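PDB 2HDW: hypothetical protein PA2218 from Pseudomonas aeruginosa, which is of unknown function but adopts the alpha/beta hydrolase fold and is probably a hydrolase, its natural substrate not being established. Local coordinates for residues H313-H318 / L336-G341; S201-M206 / Y321-A326; A317-F322 / A342-L347. All blocks are in the same frame, centred on the assembly; numbering follows the deposited sequence.

Contact 1: residues H313-H318 / L336-G341; sequences HGERAH and LLIVPG
H313 and G314 run parallel to I338 and V339 as neighbouring strands of the central sheet, and the tight part of the contact is this backbone ladder. H313 N donates to L337 O at 2.9 Å. V339 N donates to H313 O at 2.8 Å, and E315 N carries the pattern one step past the strand, reaching V339 O at 2.8 Å. I338 CA also brings its hydrogen to H313 O, a CA-H...O contact of 3.2 Å. I338 packs on E315 in the turn: its CG2 branch lies 3.7 Å from both CA and CB of E315. The H313 imidazole leads away from L336-G341, and its ND1 is bonded to S323 on helix 320-329.

The other end is looser and nearer solvent. G341 is exposed and has a positive phi, 63°. E315 holds CG anti to its own backbone N (chi1 -178°), which carries the carboxylate up to G341. There OE1 accepts from G341 N, on its anti side and 19° out of the carboxylate plane. The modelled distance, 2.5 Å, is unusually short and probably imprecise. R316 lays only CG against G341 CA, at 3.6 Å; its chain then bends at chi2 and chi3.

Three backbone bonds thus set the strand register, while one carboxylate bond ties G341 to the turn.

Contact 2: residues S201-M206 / Y321-A326; sequences STMYDM and YFSETA
F322 of helix 320-329 pushes its ring into the bend formed by M203, Y204 and D205. It is the most covered residue here, and aromatic and apolar contacts share the surface. The Y204 and F322 rings form an offset stack, with centroids 4.8 Å apart and planes at 27°. F322 CE2 sits over one face of the tyrosine, toward its rim, 3.6 Å from Y204 CD2. F322 in turn receives the backbone on one face: Y204 CA makes a CH-pi contact 4.0 Å from the ring centroid, and D205 N lies over the same face. Y321 CZ lies over the opposite face, toward the rim, so groups on both faces probably limit how the ring can turn.

Apolar packing continues along the helix through M203. Its CG occupies the crowded position, flanked by N and C of its own backbone (chi1 79°), and the chain bends at chi3. This brings SD to 3.8 Å from A326 CB, one turn beyond F322. On the way, M203 CG passes 3.3 Å from S323 OG.

The polar link is indirect. A water bridges M203 N, from which it accepts, and S323 OG, 2.8 Å from it; H313 is the second partner of S323. M203 O and D205 N are buried here without a polar partner. Y204 OH points to a polar cluster with Y214, Y263 and H318, and D205 caps helix 206-212.

Segment 201-206 is the loop after strand 197-201. It packs on the helix that links strands 309-314 and 334-339, in a sheet of alpha/beta hydrolase type.

Contact 3: residues A317-F322 / A342-L347; sequences AHSRYF and ASHVDL
H318 and H344 meet across two loops, and their imidazoles form the main aromatic contact. The rings meet obliquely, centroids 5.1 Å apart and planes at 45°. H318 CE1 comes 3.5 Å from H344 CB, which lies at the edge of the H318 ring and near its plane. With chi1 66° the H318 ring is swung over its own main chain. S319 CB covers one face of the same ring.

A317 CB packs on H344, 3.7 Å from its N and 4.1 Å from its CB.

The polar contacts run through water and through local caps. One water sits at the edge of the H318 imidazole, in plane and 2.8 Å from ND1, and accepts from H344 N at 3.2 Å. H318 NE2 is bonded to Y204 OH, and S319 OG to H313 NE2. Within 342-347, S343 and D346 form a capping box: S343 N donates to D346 OD2 at 2.8 Å, nearly straight at 173°, and D346 N returns a bond to S343 OG.

H344 follows the last strand, where alpha/beta hydrolases usually place the catalytic histidine. Its side chain touches C179, at the turn after strand 173-178, consistent with a site there. Both ring nitrogens of H318 have partners, which should limit its rotation. The capping box and the bridging water likewise constrain the H344 backbone.

Along the chain, 201-206 comes first, at the carboxyl end of strand 197-201. Contact 2 closes the longest loop, with 114 residues between its segments, by bringing this stretch against helix 320-329. Contact 1 closes a short loop: strand 309-314, helix 320-329 and strand 334-339 form a beta-alpha-beta unit, and the second strand lies at the sheet edge. Contact 3 shares A317 and H318 with contact 1 and runs on to 342-347, so the two interleave. Contacts 1 and 2 cross, since 321-326 lies between the segments of contact 1. A backbone bond from R316 to A342 joins contacts 1 and 3 beyond the strand ends.

Contact 1: residues H313-H318 / L336-G341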
ATOM      1  N   HIS A 313      -0.568  -8.841 -11.773  1.00 10.16           N
ATOM      2  CA  HIS A 313      -1.508  -7.862 -12.315  1.00 10.21           C
ATOM      3  C   HIS A 313      -2.609  -8.472 -13.183  1.00 11.10           C
ATOM      4  O   HIS A 313      -2.374  -9.418 -13.944  1.00 11.55           O
ATOM      5  CB  HIS A 313      -0.749  -6.808 -13.135  1.00 10.93           C
ATOM      6  CG  HIS A 313      -1.272  -5.415 -12.957  1.00 11.84           C
ATOM      7  ND1 HIS A 313      -0.512  -4.399 -12.418  1.00 11.19           N
ATOM      8  CD2 HIS A 313      -2.493  -4.884 -13.199  1.00 11.60           C
ATOM      9  CE1 HIS A 313      -1.245  -3.302 -12.329  1.00  9.49           C
ATOM     10  NE2 HIS A 313      -2.451  -3.569 -12.796  1.00 12.06           N
ATOM     11  N   GLY A 314      -3.812  -7.919 -13.057  1.00  9.25           N
ATOM     12  CA  GLY A 314      -4.935  -8.390 -13.839  1.00 10.44           C
ATOM     13  C   GLY A 314      -4.776  -8.009 -15.298  1.00 13.07           C
ATOM     14  O   GLY A 314      -4.338  -6.901 -15.621  1.00 14.31           O
ATOM     15  N   GLU A 315      -5.132  -8.938 -16.179  1.00 12.28           N
ATOM     16  CA  GLU A 315      -5.043  -8.758 -17.626  1.00 12.50           C
ATOM     17  C   GLU A 315      -5.818  -7.541 -18.139  1.00 13.35           C
ATOM     18  O   GLU A 315      -5.345  -6.814 -19.015  1.00 12.33           O
ATOM     19  CB  GLU A 315      -5.586 -10.012 -18.325  1.00 11.91           C
ATOM     20  CG  GLU A 315      -5.517  -9.988 -19.846  1.00 16.59           C
ATOM     21  CD  GLU A 315      -6.607 -10.841 -20.496  1.00 19.95           C
ATOM     22  OE1 GLU A 315      -7.232 -11.662 -19.794  1.00 16.40           O
ATOM     23  OE2 GLU A 315      -6.836 -10.692 -21.716  1.00 23.84           O
ATOM     24  N   ARG A 316      -7.011  -7.330 -17.592  1.00 13.65           N
ATOM     25  CA  ARG A 316      -7.870  -6.237 -18.032  1.00 16.44           C
ATOM     26  C   ARG A 316      -7.737  -4.959 -17.216  1.00 16.13           C
ATOM     27  O   ARG A 316      -8.497  -4.015 -17.425  1.00 15.97           O
ATOM     28  CB  ARG A 316      -9.332  -6.687 -17.998  1.00 18.16           C
ATOM     29  CG  ARG A 316      -9.580  -8.075 -18.576  1.00 22.76           C
ATOM     30  CD  ARG A 316      -9.168  -8.170 -20.033  1.00 27.16           C
ATOM     31  NE  ARG A 316     -10.317  -8.217 -20.938  1.00 32.98           N
ATOM     32  CZ  ARG A 316     -11.221  -7.248 -21.061  1.00 34.73           C
ATOM     33  NH1 ARG A 316     -11.123  -6.144 -20.331  1.00 35.77           N
ATOM     34  NH2 ARG A 316     -12.219  -7.376 -21.928  1.00 35.64           N
ATOM     35  N   ALA A 317      -6.783  -4.924 -16.293  1.00 14.24           N
ATOM     36  CA  ALA A 317      -6.605  -3.741 -15.455  1.00 14.92           C
ATOM     37  C   ALA A 317      -6.103  -2.531 -16.237  1.00 13.40           C
ATOM     38  O   ALA A 317      -5.182  -2.638 -17.050  1.00 13.12           O
ATOM     39  CB  ALA A 317      -5.648  -4.054 -14.303  1.00 11.02           C
ATOM     40  N   HIS A 318      -6.720  -1.382 -15.986  1.00 13.41           N
ATOM     41  CA  HIS A 318      -6.339  -0.131 -16.640  1.00 12.80           C
ATOM     42  C   HIS A 318      -4.923   0.234 -16.214  1.00 12.08           C
ATOM     43  O   HIS A 318      -4.214   0.983 -16.893  1.00 11.24           O
ATOM     44  CB  HIS A 318      -7.271   0.996 -16.190  1.00 13.36           C
ATOM     45  CG  HIS A 318      -7.130   1.338 -14.738  1.00 11.70           C
ATOM     46  ND1 HIS A 318      -7.603   0.524 -13.731  1.00 12.44           N
ATOM     47  CD2 HIS A 318      -6.518   2.378 -14.123  1.00 13.10           C
ATOM     48  CE1 HIS A 318      -7.287   1.044 -12.559  1.00 12.59           C
ATOM     49  NE2 HIS A 318      -6.627   2.170 -12.768  1.00 14.46           N
ATOM     50  N   LEU A 336       6.692 -11.260 -14.140  1.00 11.26           N
ATOM     51  CA  LEU A 336       5.455 -10.514 -14.302  1.00 11.81           C
ATOM     52  C   LEU A 336       4.373 -11.569 -14.507  1.00  9.23           C
ATOM     53  O   LEU A 336       4.358 -12.270 -15.514  1.00  9.41           O
ATOM     54  CB  LEU A 336       5.531  -9.580 -15.513  1.00 11.65           C
ATOM     55  CG  LEU A 336       4.197  -8.940 -15.923  1.00 13.12           C
ATOM     56  CD1 LEU A 336       3.487  -8.354 -14.705  1.00  9.14           C
ATOM     57  CD2 LEU A 336       4.460  -7.862 -16.976  1.00 13.97           C
ATOM     58  N   LEU A 337       3.485 -11.694 -13.529  1.00  8.99           N
ATOM     59  CA  LEU A 337       2.409 -12.674 -13.585  1.00  8.93           C
ATOM     60  C   LEU A 337       1.089 -11.985 -13.902  1.00  9.85           C
ATOM     61  O   LEU A 337       0.591 -11.186 -13.113  1.00  8.25           O
ATOM     62  CB  LEU A 337       2.310 -13.394 -12.238  1.00  8.43           C
ATOM     63  CG  LEU A 337       1.261 -14.488 -12.049  1.00  9.68           C
ATOM     64  CD1 LEU A 337       1.464 -15.612 -13.065  1.00  7.12           C
ATOM     65  CD2 LEU A 337       1.379 -15.029 -10.623  1.00  8.30           C
ATOM     66  N   ILE A 338       0.520 -12.311 -15.059  1.00 10.96           N
ATOM     67  CA  ILE A 338      -0.744 -11.722 -15.487  1.00 10.67           C
ATOM     68  C   ILE A 338      -1.913 -12.651 -15.160  1.00 12.27           C
ATOM     69  O   ILE A 338      -1.889 -13.832 -15.502  1.00 11.93           O
ATOM     70  CB  ILE A 338      -0.726 -11.447 -17.014  1.00 11.67           C
ATOM     71  CG1 ILE A 338       0.403 -10.466 -17.356  1.00  9.74           C
ATOM     72  CG2 ILE A 338      -2.068 -10.897 -17.470  1.00  8.89           C
ATOM     73  CD1 ILE A 338       0.336  -9.137 -16.609  1.00  8.36           C
ATOM     74  N   VAL A 339      -2.927 -12.119 -14.481  1.00 10.25           N
ATOM     75  CA  VAL A 339      -4.105 -12.902 -14.131  1.00 11.62           C
ATOM     76  C   VAL A 339      -5.128 -12.717 -15.243  1.00 12.03           C
ATOM     77  O   VAL A 339      -5.684 -11.626 -15.413  1.00 12.48           O
ATOM     78  CB  VAL A 339      -4.714 -12.433 -12.797  1.00 12.93           C
ATOM     79  CG1 VAL A 339      -5.998 -13.205 -12.509  1.00 12.75           C
ATOM     80  CG2 VAL A 339      -3.701 -12.634 -11.671  1.00 12.22           C
ATOM     81  N   PRO A 340      -5.402 -13.781 -16.010  1.00 12.68           N
ATOM     82  CA  PRO A 340      -6.372 -13.664 -17.106  1.00 12.89           C
ATOM     83  C   PRO A 340      -7.731 -13.085 -16.727  1.00 14.01           C
ATOM     84  O   PRO A 340      -8.340 -13.487 -15.739  1.00 12.83           O
ATOM     85  CB  PRO A 340      -6.474 -15.096 -17.635  1.00 13.85           C
ATOM     86  CG  PRO A 340      -6.148 -15.941 -16.425  1.00 14.39           C
ATOM     87  CD  PRO A 340      -5.000 -15.185 -15.804  1.00 11.61           C
ATOM     88  N   GLY A 341      -8.181 -12.122 -17.527  1.00 16.19           N
ATOM     89  CA  GLY A 341      -9.477 -11.493 -17.335  1.00 16.60           C
ATOM     90  C   GLY A 341      -9.745 -10.706 -16.067  1.00 17.27           C
ATOM     91  O   GLY A 341     -10.889 -10.325 -15.821  1.00 19.32           O
TER

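Contact 2: residues S201-M206 / Y321-A326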
ATOM      1  N   SER A 201       1.003  -6.213  -6.071  1.00  8.19           N
ATOM      2  CA  SER A 201      -0.284  -6.631  -6.612  1.00  9.37           C
ATOM      3  C   SER A 201      -1.004  -5.441  -7.244  1.00  9.86           C
ATOM      4  O   SER A 201      -1.224  -4.424  -6.583  1.00 11.52           O
ATOM      5  CB  SER A 201      -1.150  -7.242  -5.504  1.00  6.80           C
ATOM      6  OG  SER A 201      -2.313  -7.849  -6.042  1.00  9.28           O
ATOM      7  N   THR A 202      -1.347  -5.572  -8.525  1.00  8.28           N
ATOM      8  CA  THR A 202      -2.052  -4.521  -9.268  1.00  9.62           C
ATOM      9  C   THR A 202      -1.523  -3.130  -8.871  1.00  9.73           C
ATOM     10  O   THR A 202      -2.278  -2.216  -8.525  1.00 11.20           O
ATOM     11  CB  THR A 202      -3.602  -4.646  -9.038  1.00  9.53           C
ATOM     12  OG1 THR A 202      -4.295  -3.828  -9.986  1.00 12.55           O
ATOM     13  CG2 THR A 202      -3.995  -4.226  -7.613  1.00  8.20           C
ATOM     14  N   MET A 203      -0.205  -2.983  -8.970  1.00  8.06           N
ATOM     15  CA  MET A 203       0.493  -1.761  -8.577  1.00  9.43           C
ATOM     16  C   MET A 203       0.316  -0.509  -9.423  1.00  9.75           C
ATOM     17  O   MET A 203      -0.079  -0.556 -10.591  1.00  8.83           O
ATOM     18  CB  MET A 203       2.012  -2.031  -8.461  1.00  8.29           C
ATOM     19  CG  MET A 203       2.778  -2.065  -9.806  1.00  9.63           C
ATOM     20  SD  MET A 203       4.620  -2.116  -9.682  1.00  1.11           S
ATOM     21  CE  MET A 203       5.027  -0.377  -9.499  1.00  8.75           C
ATOM     22  N   TYR A 204       0.648   0.612  -8.786  1.00  9.62           N
ATOM     23  CA  TYR A 204       0.656   1.947  -9.373  1.00 10.15           C
ATOM     24  C   TYR A 204       2.013   2.475  -8.912  1.00 10.92           C
ATOM     25  O   TYR A 204       2.534   2.033  -7.886  1.00  9.12           O
ATOM     26  CB  TYR A 204      -0.372   2.869  -8.711  1.00 11.40           C
ATOM     27  CG  TYR A 204      -1.710   3.071  -9.387  1.00 11.94           C
ATOM     28  CD1 TYR A 204      -2.605   2.014  -9.550  1.00 13.80           C
ATOM     29  CD2 TYR A 204      -2.142   4.357  -9.730  1.00 13.34           C
ATOM     30  CE1 TYR A 204      -3.899   2.232 -10.019  1.00 13.25           C
ATOM     31  CE2 TYR A 204      -3.435   4.585 -10.199  1.00 14.20           C
ATOM     32  CZ  TYR A 204      -4.311   3.518 -10.334  1.00 14.71           C
ATOM     33  OH  TYR A 204      -5.614   3.743 -10.729  1.00 14.13           O
ATOM     34  N   ASP A 205       2.590   3.396  -9.667  1.00 10.19           N
ATOM     35  CA  ASP A 205       3.813   4.064  -9.239  1.00  9.73           C
ATOM     36  C   ASP A 205       3.161   5.423  -8.988  1.00  9.94           C
ATOM     37  O   ASP A 205       2.880   6.152  -9.941  1.00 10.41           O
ATOM     38  CB  ASP A 205       4.837   4.173 -10.377  1.00 11.20           C
ATOM     39  CG  ASP A 205       5.962   5.150 -10.058  1.00 10.65           C
ATOM     40  OD1 ASP A 205       5.738   6.059  -9.235  1.00 10.78           O
ATOM     41  OD2 ASP A 205       7.063   5.032 -10.641  1.00 12.73           O
ATOM     42  N   MET A 206       2.876   5.754  -7.729  1.00  9.22           N
ATOM     43  CA  MET A 206       2.205   7.017  -7.445  1.00  8.91           C
ATOM     44  C   MET A 206       2.909   8.298  -7.914  1.00 10.34           C
ATOM     45  O   MET A 206       2.234   9.296  -8.190  1.00  8.91           O
ATOM     46  CB  MET A 206       1.851   7.123  -5.953  1.00  6.21           C
ATOM     47  CG  MET A 206       0.804   6.098  -5.450  1.00  7.43           C
ATOM     48  SD  MET A 206      -0.745   5.955  -6.442  1.00  1.11           S
ATOM     49  CE  MET A 206      -1.328   7.653  -6.317  1.00  1.11           C
ATOM     50  N   TYR A 321      -0.198  -1.443 -17.128  1.00  9.67           N
ATOM     51  CA  TYR A 321       1.035  -0.887 -17.662  1.00 10.48           C
ATOM     52  C   TYR A 321       2.056  -0.498 -16.591  1.00  9.43           C
ATOM     53  O   TYR A 321       3.260  -0.532 -16.849  1.00  9.84           O
ATOM     54  CB  TYR A 321       0.733   0.302 -18.579  1.00 10.49           C
ATOM     55  CG  TYR A 321       0.368   1.589 -17.884  1.00  9.98           C
ATOM     56  CD1 TYR A 321       1.341   2.549 -17.606  1.00 11.50           C
ATOM     57  CD2 TYR A 321      -0.959   1.884 -17.573  1.00 10.15           C
ATOM     58  CE1 TYR A 321       1.003   3.775 -17.046  1.00 13.32           C
ATOM     59  CE2 TYR A 321      -1.309   3.106 -17.012  1.00 13.68           C
ATOM     60  CZ  TYR A 321      -0.323   4.046 -16.755  1.00 13.65           C
ATOM     61  OH  TYR A 321      -0.661   5.258 -16.215  1.00 17.40           O
ATOM     62  N   PHE A 322       1.597  -0.138 -15.393  1.00  9.49           N
ATOM     63  CA  PHE A 322       2.534   0.223 -14.325  1.00 10.16           C
ATOM     64  C   PHE A 322       3.484  -0.932 -14.010  1.00  9.06           C
ATOM     65  O   PHE A 322       4.687  -0.727 -13.829  1.00 11.30           O
ATOM     66  CB  PHE A 322       1.790   0.622 -13.046  1.00 10.48           C
ATOM     67  CG  PHE A 322       1.123   1.969 -13.123  1.00 10.22           C
ATOM     68  CD1 PHE A 322       1.871   3.118 -13.365  1.00 12.80           C
ATOM     69  CD2 PHE A 322      -0.250   2.091 -12.941  1.00 13.02           C
ATOM     70  CE1 PHE A 322       1.259   4.375 -13.421  1.00 13.18           C
ATOM     71  CE2 PHE A 322      -0.875   3.344 -12.995  1.00 13.66           C
ATOM     72  CZ  PHE A 322      -0.114   4.488 -13.236  1.00 12.95           C
ATOM     73  N   SER A 323       2.943  -2.144 -13.934  1.00  8.91           N
ATOM     74  CA  SER A 323       3.757  -3.327 -13.651  1.00  8.04           C
ATOM     75  C   SER A 323       4.669  -3.664 -14.827  1.00  7.47           C
ATOM     76  O   SER A 323       5.771  -4.187 -14.643  1.00  7.23           O
ATOM     77  CB  SER A 323       2.867  -4.530 -13.349  1.00  8.29           C
ATOM     78  OG  SER A 323       2.151  -4.333 -12.151  1.00 13.40           O
ATOM     79  N   GLU A 324       4.201  -3.372 -16.038  1.00  9.19           N
ATOM     80  CA  GLU A 324       4.984  -3.649 -17.235  1.00 10.14           C
ATOM     81  C   GLU A 324       6.195  -2.728 -17.273  1.00  9.33           C
ATOM     82  O   GLU A 324       7.271  -3.130 -17.714  1.00  8.82           O
ATOM     83  CB  GLU A 324       4.123  -3.457 -18.480  1.00 13.25           C
ATOM     84  CG  GLU A 324       2.912  -4.367 -18.496  1.00 15.95           C
ATOM     85  CD  GLU A 324       2.044  -4.171 -19.719  1.00 19.40           C
ATOM     86  OE1 GLU A 324       1.795  -3.007 -20.084  1.00 21.39           O
ATOM     87  OE2 GLU A 324       1.607  -5.182 -20.307  1.00 20.48           O
ATOM     88  N   THR A 325       6.011  -1.499 -16.799  1.00  7.93           N
ATOM     89  CA  THR A 325       7.093  -0.519 -16.745  1.00 10.43           C
ATOM     90  C   THR A 325       8.084  -0.955 -15.663  1.00 10.85           C
ATOM     91  O   THR A 325       9.291  -0.989 -15.890  1.00 10.32           O
ATOM     92  CB  THR A 325       6.553   0.906 -16.410  1.00 11.21           C
ATOM     93  OG1 THR A 325       5.808   1.413 -17.525  1.00 18.59           O
ATOM     94  CG2 THR A 325       7.697   1.870 -16.106  1.00 10.40           C
ATOM     95  N   ALA A 326       7.566  -1.304 -14.489  1.00 11.68           N
ATOM     96  CA  ALA A 326       8.417  -1.733 -13.386  1.00 10.64           C
ATOM     97  C   ALA A 326       9.171  -3.012 -13.747  1.00  9.99           C
ATOM     98  O   ALA A 326      10.361  -3.142 -13.458  1.00  9.07           O
ATOM     99  CB  ALA A 326       7.576  -1.947 -12.125  1.00  9.49           C
TER
HETATM  100  O   HOH W   1       1.777  -5.407  -9.539  1.00  4.11           O

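Contact 3: residues A317-F322 / A342-L347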
ATOM      1  N   ALA A 317      -6.783  -4.924 -16.293  1.00 14.24           N
ATOM      2  CA  ALA A 317      -6.605  -3.741 -15.455  1.00 14.92           C
ATOM      3  C   ALA A 317      -6.103  -2.531 -16.237  1.00 13.40           C
ATOM      4  O   ALA A 317      -5.182  -2.638 -17.050  1.00 13.12           O
ATOM      5  CB  ALA A 317      -5.648  -4.054 -14.303  1.00 11.02           C
ATOM      6  N   HIS A 318      -6.720  -1.382 -15.986  1.00 13.41           N
ATOM      7  CA  HIS A 318      -6.339  -0.131 -16.640  1.00 12.80           C
ATOM      8  C   HIS A 318      -4.923   0.234 -16.214  1.00 12.08           C
ATOM      9  O   HIS A 318      -4.214   0.983 -16.893  1.00 11.24           O
ATOM     10  CB  HIS A 318      -7.271   0.996 -16.190  1.00 13.36           C
ATOM     11  CG  HIS A 318      -7.130   1.338 -14.738  1.00 11.70           C
ATOM     12  ND1 HIS A 318      -7.603   0.524 -13.731  1.00 12.44           N
ATOM     13  CD2 HIS A 318      -6.518   2.378 -14.123  1.00 13.10           C
ATOM     14  CE1 HIS A 318      -7.287   1.044 -12.559  1.00 12.59           C
ATOM     15  NE2 HIS A 318      -6.627   2.170 -12.768  1.00 14.46           N
ATOM     16  N   SER A 319      -4.523  -0.305 -15.071  1.00 10.94           N
ATOM     17  CA  SER A 319      -3.219  -0.029 -14.486  1.00 12.37           C
ATOM     18  C   SER A 319      -2.146  -1.066 -14.794  1.00 11.62           C
ATOM     19  O   SER A 319      -1.030  -0.970 -14.284  1.00 10.13           O
ATOM     20  CB  SER A 319      -3.380   0.051 -12.976  1.00 11.40           C
ATOM     21  OG  SER A 319      -4.008  -1.139 -12.536  1.00 10.34           O
ATOM     22  N   ARG A 320      -2.472  -2.056 -15.613  1.00 12.13           N
ATOM     23  CA  ARG A 320      -1.496  -3.097 -15.909  1.00 11.86           C
ATOM     24  C   ARG A 320      -0.165  -2.555 -16.403  1.00 11.55           C
ATOM     25  O   ARG A 320       0.888  -3.133 -16.124  1.00 11.56           O
ATOM     26  CB  ARG A 320      -2.045  -4.086 -16.935  1.00 12.52           C
ATOM     27  CG  ARG A 320      -1.136  -5.294 -17.138  1.00 16.99           C
ATOM     28  CD  ARG A 320      -1.691  -6.259 -18.172  1.00 21.40           C
ATOM     29  NE  ARG A 320      -1.731  -5.654 -19.498  1.00 26.48           N
ATOM     30  CZ  ARG A 320      -2.216  -6.253 -20.582  1.00 30.85           C
ATOM     31  NH1 ARG A 320      -2.707  -7.486 -20.497  1.00 28.04           N
ATOM     32  NH2 ARG A 320      -2.210  -5.616 -21.750  1.00 31.35           N
ATOM     33  N   TYR A 321      -0.198  -1.443 -17.128  1.00  9.67           N
ATOM     34  CA  TYR A 321       1.035  -0.887 -17.662  1.00 10.48           C
ATOM     35  C   TYR A 321       2.056  -0.498 -16.591  1.00  9.43           C
ATOM     36  O   TYR A 321       3.260  -0.532 -16.849  1.00  9.84           O
ATOM     37  CB  TYR A 321       0.733   0.302 -18.579  1.00 10.49           C
ATOM     38  CG  TYR A 321       0.368   1.589 -17.884  1.00  9.98           C
ATOM     39  CD1 TYR A 321       1.341   2.549 -17.606  1.00 11.50           C
ATOM     40  CD2 TYR A 321      -0.959   1.884 -17.573  1.00 10.15           C
ATOM     41  CE1 TYR A 321       1.003   3.775 -17.046  1.00 13.32           C
ATOM     42  CE2 TYR A 321      -1.309   3.106 -17.012  1.00 13.68           C
ATOM     43  CZ  TYR A 321      -0.323   4.046 -16.755  1.00 13.65           C
ATOM     44  OH  TYR A 321      -0.661   5.258 -16.215  1.00 17.40           O
ATOM     45  N   PHE A 322       1.597  -0.138 -15.393  1.00  9.49           N
ATOM     46  CA  PHE A 322       2.534   0.223 -14.325  1.00 10.16           C
ATOM     47  C   PHE A 322       3.484  -0.932 -14.010  1.00  9.06           C
ATOM     48  O   PHE A 322       4.687  -0.727 -13.829  1.00 11.30           O
ATOM     49  CB  PHE A 322       1.790   0.622 -13.046  1.00 10.48           C
ATOM     50  CG  PHE A 322       1.123   1.969 -13.123  1.00 10.22           C
ATOM     51  CD1 PHE A 322       1.871   3.118 -13.365  1.00 12.80           C
ATOM     52  CD2 PHE A 322      -0.250   2.091 -12.941  1.00 13.02           C
ATOM     53  CE1 PHE A 322       1.259   4.375 -13.421  1.00 13.18           C
ATOM     54  CE2 PHE A 322      -0.875   3.344 -12.995  1.00 13.66           C
ATOM     55  CZ  PHE A 322      -0.114   4.488 -13.236  1.00 12.95           C
ATOM     56  N   ALA A 342      -8.716 -10.439 -15.268  1.00 14.72           N
ATOM     57  CA  ALA A 342      -8.913  -9.705 -14.026  1.00 14.38           C
ATOM     58  C   ALA A 342      -8.788  -8.189 -14.183  1.00 13.56           C
ATOM     59  O   ALA A 342      -7.964  -7.686 -14.955  1.00 12.38           O
ATOM     60  CB  ALA A 342      -7.932 -10.204 -12.971  1.00 15.59           C
ATOM     61  N   SER A 343      -9.622  -7.461 -13.448  1.00 13.85           N
ATOM     62  CA  SER A 343      -9.595  -6.003 -13.482  1.00 13.16           C
ATOM     63  C   SER A 343      -8.657  -5.557 -12.369  1.00 13.75           C
ATOM     64  O   SER A 343      -8.002  -6.385 -11.739  1.00 12.54           O
ATOM     65  CB  SER A 343     -10.982  -5.437 -13.206  1.00 14.04           C
ATOM     66  OG  SER A 343     -11.338  -5.660 -11.851  1.00 11.68           O
ATOM     67  N   HIS A 344      -8.617  -4.252 -12.116  1.00 12.43           N
ATOM     68  CA  HIS A 344      -7.767  -3.715 -11.061  1.00 13.48           C
ATOM     69  C   HIS A 344      -8.331  -4.074  -9.689  1.00 13.03           C
ATOM     70  O   HIS A 344      -7.658  -4.720  -8.875  1.00 12.56           O
ATOM     71  CB  HIS A 344      -7.651  -2.192 -11.194  1.00 14.30           C
ATOM     72  CG  HIS A 344      -6.767  -1.563 -10.160  1.00 15.02           C
ATOM     73  ND1 HIS A 344      -7.186  -1.320  -8.870  1.00 15.73           N
ATOM     74  CD2 HIS A 344      -5.468  -1.187 -10.208  1.00 13.01           C
ATOM     75  CE1 HIS A 344      -6.183  -0.820  -8.169  1.00 12.61           C
ATOM     76  NE2 HIS A 344      -5.129  -0.732  -8.958  1.00 15.63           N
ATOM     77  N   VAL A 345      -9.572  -3.664  -9.429  1.00 12.19           N
ATOM     78  CA  VAL A 345     -10.196  -3.942  -8.142  1.00 10.80           C
ATOM     79  C   VAL A 345     -10.373  -5.438  -7.872  1.00 11.02           C
ATOM     80  O   VAL A 345     -10.548  -5.842  -6.728  1.00 12.39           O
ATOM     81  CB  VAL A 345     -11.557  -3.211  -8.009  1.00  8.59           C
ATOM     82  CG1 VAL A 345     -12.230  -3.586  -6.710  1.00 10.08           C
ATOM     83  CG2 VAL A 345     -11.329  -1.695  -8.043  1.00  6.46           C
ATOM     84  N   ASP A 346     -10.309  -6.265  -8.910  1.00 10.69           N
ATOM     85  CA  ASP A 346     -10.439  -7.709  -8.704  1.00 10.17           C
ATOM     86  C   ASP A 346      -9.370  -8.226  -7.747  1.00  8.87           C
ATOM     87  O   ASP A 346      -9.626  -9.134  -6.953  1.00  9.56           O
ATOM     88  CB  ASP A 346     -10.291  -8.485 -10.015  1.00  8.97           C
ATOM     89  CG  ASP A 346     -11.585  -8.588 -10.789  1.00 14.29           C
ATOM     90  OD1 ASP A 346     -12.672  -8.421 -10.191  1.00 13.85           O
ATOM     91  OD2 ASP A 346     -11.505  -8.856 -12.003  1.00 14.58           O
ATOM     92  N   LEU A 347      -8.166  -7.665  -7.835  1.00  9.19           N
ATOM     93  CA  LEU A 347      -7.071  -8.113  -6.976  1.00  9.42           C
ATOM     94  C   LEU A 347      -7.072  -7.459  -5.600  1.00 10.39           C
ATOM     95  O   LEU A 347      -6.101  -7.561  -4.854  1.00  9.89           O
ATOM     96  CB  LEU A 347      -5.714  -7.896  -7.672  1.00  8.53           C
ATOM     97  CG  LEU A 347      -5.213  -9.052  -8.560  1.00  8.12           C
ATOM     98  CD1 LEU A 347      -6.266  -9.416  -9.598  1.00  8.50           C
ATOM     99  CD2 LEU A 347      -3.909  -8.661  -9.244  1.00  8.67           C
TER
HETATM  100  O   HOH W   2      -9.219  -1.734 -14.076  1.00  9.74           O